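Long-range contact in hypothetical protein (Lactobacillus plantarum, PDB 2IAY), which is of unknown function but probably has a role in amino-acid metabolism: residues Tyr17-Leu31 / Arg99-Thr113. Numbering follows the deposited sequence.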
loop_
_atom_site.group_PDB
_atom_site.type_symbol
_atom_site.label_atom_id
_atom_site.label_comp_id
_atom_site.label_asym_id
_atom_site.label_seq_id
_atom_site.Cartn_x
_atom_site.Cartn_y
_atom_site.Cartn_z
ATOM N N TYR A 17 -7.901 -0.117 -5.730
ATOM C CA TYR A 17 -8.080 -0.868 -4.499
ATOM C C TYR A 17 -9.046 -0.109 -3.619
ATOM O O TYR A 17 -9.000 1.118 -3.527
ATOM C CB TYR A 17 -6.721 -1.070 -3.784
ATOM C CG TYR A 17 -5.858 -2.031 -4.520
ATOM C CD1 TYR A 17 -4.987 -1.593 -5.499
ATOM C CD2 TYR A 17 -5.928 -3.388 -4.259
ATOM C CE1 TYR A 17 -4.206 -2.483 -6.201
ATOM C CE2 TYR A 17 -5.132 -4.265 -4.950
ATOM C CZ TYR A 17 -4.295 -3.804 -5.940
ATOM O OH TYR A 17 -3.513 -4.670 -6.659
ATOM N N THR A 18 -9.934 -0.860 -2.968
ATOM C CA THR A 18 -10.922 -0.327 -2.055
ATOM C C THR A 18 -10.695 -0.853 -0.664
ATOM O O THR A 18 -10.455 -2.031 -0.454
ATOM C CB THR A 18 -12.304 -0.771 -2.540
ATOM O OG1 THR A 18 -12.526 -0.228 -3.842
ATOM C CG2 THR A 18 -13.441 -0.284 -1.626
ATOM N N LEU A 19 -10.804 0.014 0.324
ATOM C CA LEU A 19 -10.693 -0.396 1.720
ATOM C C LEU A 19 -11.939 -1.189 2.095
ATOM O O LEU A 19 -13.030 -0.755 1.856
ATOM C CB LEU A 19 -10.537 0.839 2.602
ATOM C CG LEU A 19 -10.313 0.589 4.106
ATOM C CD1 LEU A 19 -8.965 -0.074 4.378
ATOM C CD2 LEU A 19 -10.456 1.862 4.901
ATOM N N SER A 20 -11.760 -2.333 2.718
ATOM C CA SER A 20 -12.889 -3.113 3.148
ATOM C C SER A 20 -13.701 -2.349 4.167
ATOM O O SER A 20 -13.156 -1.849 5.141
ATOM C CB SER A 20 -12.481 -4.433 3.758
ATOM O OG SER A 20 -13.637 -5.006 4.336
ATOM N N PRO A 21 -15.050 -2.335 4.019
ATOM C CA PRO A 21 -15.901 -1.688 5.002
ATOM C C PRO A 21 -15.957 -2.449 6.335
ATOM O O PRO A 21 -16.542 -1.948 7.281
ATOM C CB PRO A 21 -17.266 -1.652 4.322
ATOM C CG PRO A 21 -17.260 -2.804 3.405
ATOM C CD PRO A 21 -15.825 -2.866 2.889
ATOM N N THR A 22 -15.357 -3.634 6.370
ATOM C CA THR A 22 -15.318 -4.466 7.564
ATOM C C THR A 22 -13.902 -4.678 8.068
ATOM O O THR A 22 -13.668 -5.575 8.879
ATOM C CB THR A 22 -16.007 -5.824 7.305
ATOM O OG1 THR A 22 -15.426 -6.480 6.168
ATOM C CG2 THR A 22 -17.474 -5.608 7.051
ATOM N N VAL A 23 -12.972 -3.811 7.675
ATOM C CA VAL A 23 -11.577 -3.923 8.090
ATOM C C VAL A 23 -11.457 -3.881 9.621
ATOM O O VAL A 23 -12.098 -3.081 10.285
ATOM C CB VAL A 23 -10.727 -2.863 7.399
ATOM C CG1 VAL A 23 -11.038 -1.434 7.892
ATOM C CG2 VAL A 23 -9.255 -3.150 7.573
ATOM N N LYS A 24 -10.570 -4.699 10.148
ATOM C CA LYS A 24 -10.423 -4.867 11.591
ATOM C C LYS A 24 -9.031 -4.461 12.035
ATOM O O LYS A 24 -8.017 -4.853 11.466
ATOM C CB LYS A 24 -10.690 -6.319 11.996
ATOM C CG LYS A 24 -12.155 -6.736 11.726
ATOM C CD LYS A 24 -12.352 -8.252 11.694
ATOM C CE LYS A 24 -13.411 -8.703 10.684
ATOM N NZ LYS A 24 -12.912 -8.501 9.311
ATOM N N LYS A 25 -8.994 -3.750 13.174
ATOM C CA LYS A 25 -7.757 -3.377 13.876
ATOM C C LYS A 25 -6.825 -4.567 14.020
ATOM O O LYS A 25 -5.638 -4.480 13.676
ATOM C CB LYS A 25 -8.138 -2.835 15.290
ATOM C CG LYS A 25 -6.970 -2.627 16.228
ATOM C CD LYS A 25 -7.400 -2.365 17.669
ATOM C CE LYS A 25 -6.182 -2.142 18.533
ATOM N NZ LYS A 25 -6.575 -1.804 19.904
ATOM N N TYR A 26 -7.326 -5.679 14.550
ATOM C CA TYR A 26 -6.429 -6.780 14.865
ATOM C C TYR A 26 -5.923 -7.437 13.590
ATOM O O TYR A 26 -4.840 -7.994 13.589
ATOM C CB TYR A 26 -7.085 -7.828 15.796
ATOM C CG TYR A 26 -7.434 -7.283 17.174
ATOM C CD1 TYR A 26 -6.594 -6.453 17.878
ATOM C CD2 TYR A 26 -8.649 -7.639 17.756
ATOM C CE1 TYR A 26 -6.993 -5.956 19.159
ATOM C CE2 TYR A 26 -9.017 -7.225 18.961
ATOM C CZ TYR A 26 -8.216 -6.388 19.649
ATOM O OH TYR A 26 -8.701 -6.003 20.883
ATOM N N THR A 27 -6.723 -7.423 12.528
ATOM C CA THR A 27 -6.276 -7.952 11.256
ATOM C C THR A 27 -5.173 -7.073 10.649
ATOM O O THR A 27 -4.149 -7.579 10.151
ATOM C CB THR A 27 -7.433 -8.147 10.304
ATOM O OG1 THR A 27 -8.383 -8.970 10.959
ATOM C CG2 THR A 27 -6.978 -8.838 8.989
ATOM N N LEU A 28 -5.352 -5.754 10.711
ATOM C CA LEU A 28 -4.284 -4.841 10.270
ATOM C C LEU A 28 -2.982 -5.177 10.990
ATOM O O LEU A 28 -1.906 -5.282 10.389
ATOM C CB LEU A 28 -4.662 -3.372 10.468
ATOM C CG LEU A 28 -5.747 -2.851 9.530
ATOM C CD1 LEU A 28 -6.193 -1.506 10.024
ATOM C CD2 LEU A 28 -5.269 -2.747 8.081
HETATM N N MSE A 29 -3.054 -5.329 12.311
HETATM C CA MSE A 29 -1.878 -5.631 13.129
HETATM C C MSE A 29 -1.280 -6.948 12.709
HETATM O O MSE A 29 -0.080 -7.108 12.593
HETATM C CB MSE A 29 -2.267 -5.699 14.623
HETATM C CG MSE A 29 -2.629 -4.328 15.139
HETATM SE SE MSE A 29 -3.173 -4.371 16.997
HETATM C CE MSE A 29 -2.931 -2.439 17.324
ATOM N N ASP A 30 -2.134 -7.933 12.491
ATOM C CA ASP A 30 -1.689 -9.268 12.088
ATOM C C ASP A 30 -0.953 -9.262 10.748
ATOM O O ASP A 30 -0.077 -10.087 10.524
ATOM C CB ASP A 30 -2.884 -10.237 12.033
ATOM C CG ASP A 30 -2.457 -11.690 11.905
ATOM O OD1 ASP A 30 -1.633 -12.109 12.756
ATOM O OD2 ASP A 30 -2.968 -12.411 10.989
ATOM N N LEU A 31 -1.284 -8.327 9.861
ATOM C CA LEU A 31 -0.629 -8.201 8.554
ATOM C C LEU A 31 0.550 -7.250 8.578
ATOM O O LEU A 31 1.122 -6.984 7.514
ATOM C CB LEU A 31 -1.654 -7.767 7.486
ATOM C CG LEU A 31 -2.474 -8.887 6.831
ATOM C CD1 LEU A 31 -1.677 -9.746 5.913
ATOM C CD2 LEU A 31 -3.226 -9.799 7.803
ATOM N N ARG A 99 2.080 -6.840 -6.033
ATOM C CA ARG A 99 0.867 -7.660 -6.105
ATOM C C ARG A 99 0.834 -8.783 -5.083
ATOM O O ARG A 99 -0.212 -9.111 -4.531
ATOM C CB ARG A 99 0.684 -8.211 -7.509
ATOM C CG ARG A 99 0.292 -7.189 -8.578
ATOM C CD ARG A 99 -1.040 -6.504 -8.307
ATOM N NE ARG A 99 -1.469 -5.836 -9.552
ATOM C CZ ARG A 99 -1.694 -4.547 -9.745
ATOM N NH1 ARG A 99 -1.760 -3.716 -8.733
ATOM N NH2 ARG A 99 -1.844 -4.091 -10.982
ATOM N N TYR A 100 1.989 -9.388 -4.819
ATOM C CA TYR A 100 2.107 -10.421 -3.810
ATOM C C TYR A 100 1.736 -9.886 -2.424
ATOM O O TYR A 100 1.007 -10.520 -1.688
ATOM C CB TYR A 100 3.563 -10.976 -3.848
ATOM C CG TYR A 100 3.784 -12.150 -2.927
ATOM C CD1 TYR A 100 4.088 -11.980 -1.596
ATOM C CD2 TYR A 100 3.604 -13.442 -3.397
ATOM C CE1 TYR A 100 4.244 -13.108 -0.751
ATOM C CE2 TYR A 100 3.782 -14.544 -2.600
ATOM C CZ TYR A 100 4.085 -14.370 -1.295
ATOM O OH TYR A 100 4.237 -15.478 -0.518
ATOM N N ILE A 101 2.277 -8.723 -2.078
ATOM C CA ILE A 101 1.995 -8.097 -0.818
ATOM C C ILE A 101 0.502 -7.809 -0.693
ATOM O O ILE A 101 -0.146 -8.109 0.327
ATOM C CB ILE A 101 2.848 -6.796 -0.640
ATOM C CG1 ILE A 101 4.333 -7.135 -0.518
ATOM C CG2 ILE A 101 2.361 -5.995 0.574
ATOM C CD1 ILE A 101 5.264 -5.955 -0.814
ATOM N N LEU A 102 -0.059 -7.167 -1.714
ATOM C CA LEU A 102 -1.467 -6.792 -1.665
ATOM C C LEU A 102 -2.416 -7.970 -1.731
ATOM O O LEU A 102 -3.510 -7.899 -1.215
ATOM C CB LEU A 102 -1.788 -5.753 -2.732
ATOM C CG LEU A 102 -1.027 -4.430 -2.617
ATOM C CD1 LEU A 102 -1.464 -3.439 -3.693
ATOM C CD2 LEU A 102 -1.200 -3.826 -1.234
ATOM N N ALA A 103 -1.988 -9.080 -2.324
ATOM C CA ALA A 103 -2.828 -10.256 -2.371
ATOM C C ALA A 103 -3.131 -10.735 -0.964
ATOM O O ALA A 103 -4.204 -11.205 -0.692
ATOM C CB ALA A 103 -2.120 -11.388 -3.155
ATOM N N ASN A 104 -2.182 -10.616 -0.050
ATOM C CA ASN A 104 -2.424 -10.975 1.332
ATOM C C ASN A 104 -3.512 -10.074 1.975
ATOM O O ASN A 104 -4.286 -10.536 2.787
ATOM C CB ASN A 104 -1.153 -10.905 2.178
ATOM C CG ASN A 104 -0.167 -11.983 1.880
ATOM O OD1 ASN A 104 -0.550 -13.093 1.505
ATOM N ND2 ASN A 104 1.102 -11.697 2.126
ATOM N N PHE A 105 -3.492 -8.787 1.610
ATOM C CA PHE A 105 -4.492 -7.866 2.114
ATOM C C PHE A 105 -5.879 -8.195 1.551
ATOM O O PHE A 105 -6.872 -8.061 2.257
ATOM C CB PHE A 105 -4.103 -6.426 1.777
ATOM C CG PHE A 105 -2.856 -5.875 2.437
ATOM C CD1 PHE A 105 -2.081 -6.598 3.327
ATOM C CD2 PHE A 105 -2.481 -4.593 2.129
ATOM C CE1 PHE A 105 -0.929 -6.027 3.858
ATOM C CE2 PHE A 105 -1.346 -4.022 2.695
ATOM C CZ PHE A 105 -0.547 -4.765 3.531
ATOM N N ILE A 106 -5.922 -8.656 0.298
ATOM C CA ILE A 106 -7.200 -9.093 -0.312
ATOM C C ILE A 106 -7.723 -10.347 0.403
ATOM O O ILE A 106 -8.886 -10.438 0.759
ATOM C CB ILE A 106 -7.028 -9.349 -1.798
ATOM C CG1 ILE A 106 -6.787 -8.015 -2.495
ATOM C CG2 ILE A 106 -8.301 -10.016 -2.343
ATOM C CD1 ILE A 106 -6.409 -8.130 -3.951
ATOM N N GLU A 107 -6.847 -11.286 0.684
ATOM C CA GLU A 107 -7.248 -12.538 1.351
ATOM C C GLU A 107 -7.675 -12.396 2.807
ATOM O O GLU A 107 -8.399 -13.239 3.330
ATOM C CB GLU A 107 -6.101 -13.530 1.244
ATOM C CG GLU A 107 -5.916 -14.023 -0.215
ATOM C CD GLU A 107 -7.217 -14.419 -0.937
ATOM O OE1 GLU A 107 -7.967 -15.258 -0.400
ATOM O OE2 GLU A 107 -7.499 -13.867 -2.040
ATOM N N ARG A 108 -7.283 -11.295 3.429
ATOM C CA ARG A 108 -7.555 -11.064 4.847
ATOM C C ARG A 108 -8.512 -9.892 5.094
ATOM O O ARG A 108 -8.570 -9.353 6.173
ATOM C CB ARG A 108 -6.249 -10.939 5.625
ATOM C CG ARG A 108 -5.301 -12.121 5.418
ATOM C CD ARG A 108 -5.704 -13.357 6.198
ATOM N NE ARG A 108 -5.439 -13.151 7.614
ATOM C CZ ARG A 108 -6.358 -12.938 8.559
ATOM N NH1 ARG A 108 -7.680 -12.999 8.319
ATOM N NH2 ARG A 108 -5.943 -12.696 9.781
ATOM N N ASP A 109 -9.308 -9.518 4.084
ATOM C CA ASP A 109 -10.379 -8.530 4.282
ATOM C C ASP A 109 -9.867 -7.159 4.682
ATOM O O ASP A 109 -10.474 -6.486 5.507
ATOM C CB ASP A 109 -11.472 -9.041 5.254
ATOM C CG ASP A 109 -12.703 -8.139 5.356
ATOM O OD1 ASP A 109 -13.163 -7.625 4.330
ATOM O OD2 ASP A 109 -13.248 -7.949 6.474
ATOM N N ILE A 110 -8.772 -6.735 4.049
ATOM C CA ILE A 110 -8.274 -5.377 4.199
ATOM C C ILE A 110 -8.599 -4.540 2.974
ATOM O O ILE A 110 -9.103 -3.414 3.117
ATOM C CB ILE A 110 -6.764 -5.345 4.558
ATOM C CG1 ILE A 110 -6.532 -6.040 5.941
ATOM C CG2 ILE A 110 -6.222 -3.917 4.518
ATOM C CD1 ILE A 110 -5.092 -6.367 6.248
ATOM N N LEU A 111 -8.305 -5.083 1.793
ATOM C CA LEU A 111 -8.577 -4.419 0.508
ATOM C C LEU A 111 -9.396 -5.340 -0.382
ATOM O O LEU A 111 -9.280 -6.566 -0.269
ATOM C CB LEU A 111 -7.275 -4.091 -0.237
ATOM C CG LEU A 111 -6.314 -3.121 0.448
ATOM C CD1 LEU A 111 -5.048 -2.964 -0.420
ATOM C CD2 LEU A 111 -6.989 -1.758 0.705
ATOM N N THR A 112 -10.128 -4.737 -1.300
ATOM C CA THR A 112 -10.697 -5.443 -2.458
ATOM C C THR A 112 -10.298 -4.705 -3.728
ATOM O O THR A 112 -9.782 -3.601 -3.677
ATOM C CB THR A 112 -12.201 -5.568 -2.373
ATOM O OG1 THR A 112 -12.777 -4.260 -2.393
ATOM C CG2 THR A 112 -12.617 -6.354 -1.155
ATOM N N THR A 113 -10.505 -5.331 -4.868
ATOM C CA THR A 113 -10.377 -4.632 -6.139
ATOM C C THR A 113 -11.540 -5.054 -7.036
ATOM O O THR A 113 -12.322 -5.938 -6.699
ATOM C CB THR A 113 -8.948 -4.846 -6.757
ATOM O OG1 THR A 113 -8.758 -4.050 -7.924
ATOM C CG2 THR A 113 -8.686 -6.278 -7.099
HETATM O O HOH W 1 -10.092 -7.021 8.319
HETATM O O HOH W 2 -8.117 -12.360 11.551
#
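Thr-18 and Thr-112 form the hydrogen-bonded pair of a short antiparallel sheet: Thr-18 N to Thr-112 O is 2.8 Å and nearly straight, and Thr-112 N returns a bond to Thr-18 O. Beyond the strands, Ser-20 N still reaches Ile-110 O, and the Asp-109 carboxylate binds the Ser-20 to Val-23 type I turn. Ser-20 OG gives its proton to Asp-109 OD1 at 2.7 Å, from above the carboxylate plane. Thr-22 OG1 donates to the syn lone pair of Asp-109 OD2 at 2.6 Å, and Lys-24 NZ adds a salt bridge to the same oxygen. With an alanine in place of Asp-109, the Lys-24 ammonium would probably lose this counter-charge and the two hydroxyls would be freer to turn. Ser-20 OG, swung opposite the backbone N (chi1 171°), also accepts from Thr-22 N, an ST turn that orients it.

Ile-110 packs against Leu-28 of helix 25-30 and Leu-31 just after it, with its CD1 3.7 Å from Leu-31 CG and its CG2 against Leu-28 CD2; Met-61 of strand 57-63 adjoins it. On the same helix, in the conformer given for Arg-108, Asp-30 OD2 forms a salt bridge with Arg-108 NH2 at 3.2 Å, within the guanidinium plane, while Thr-27 CG2 lies over one face of that group.

At the other end, the Tyr-17 ring packs against helix 92-107, where Leu-102 CD1 makes a CH-pi contact 4.0 Å from the ring centroid, 24° off the normal. Met-72 of strand 70-76 touches both residues. Asp-13 forms a salt bridge with Arg-99 NH2, whereas Arg-99 NH1 gives Tyr-17 OH only a weak, bent bond (2.9 Å, 117°).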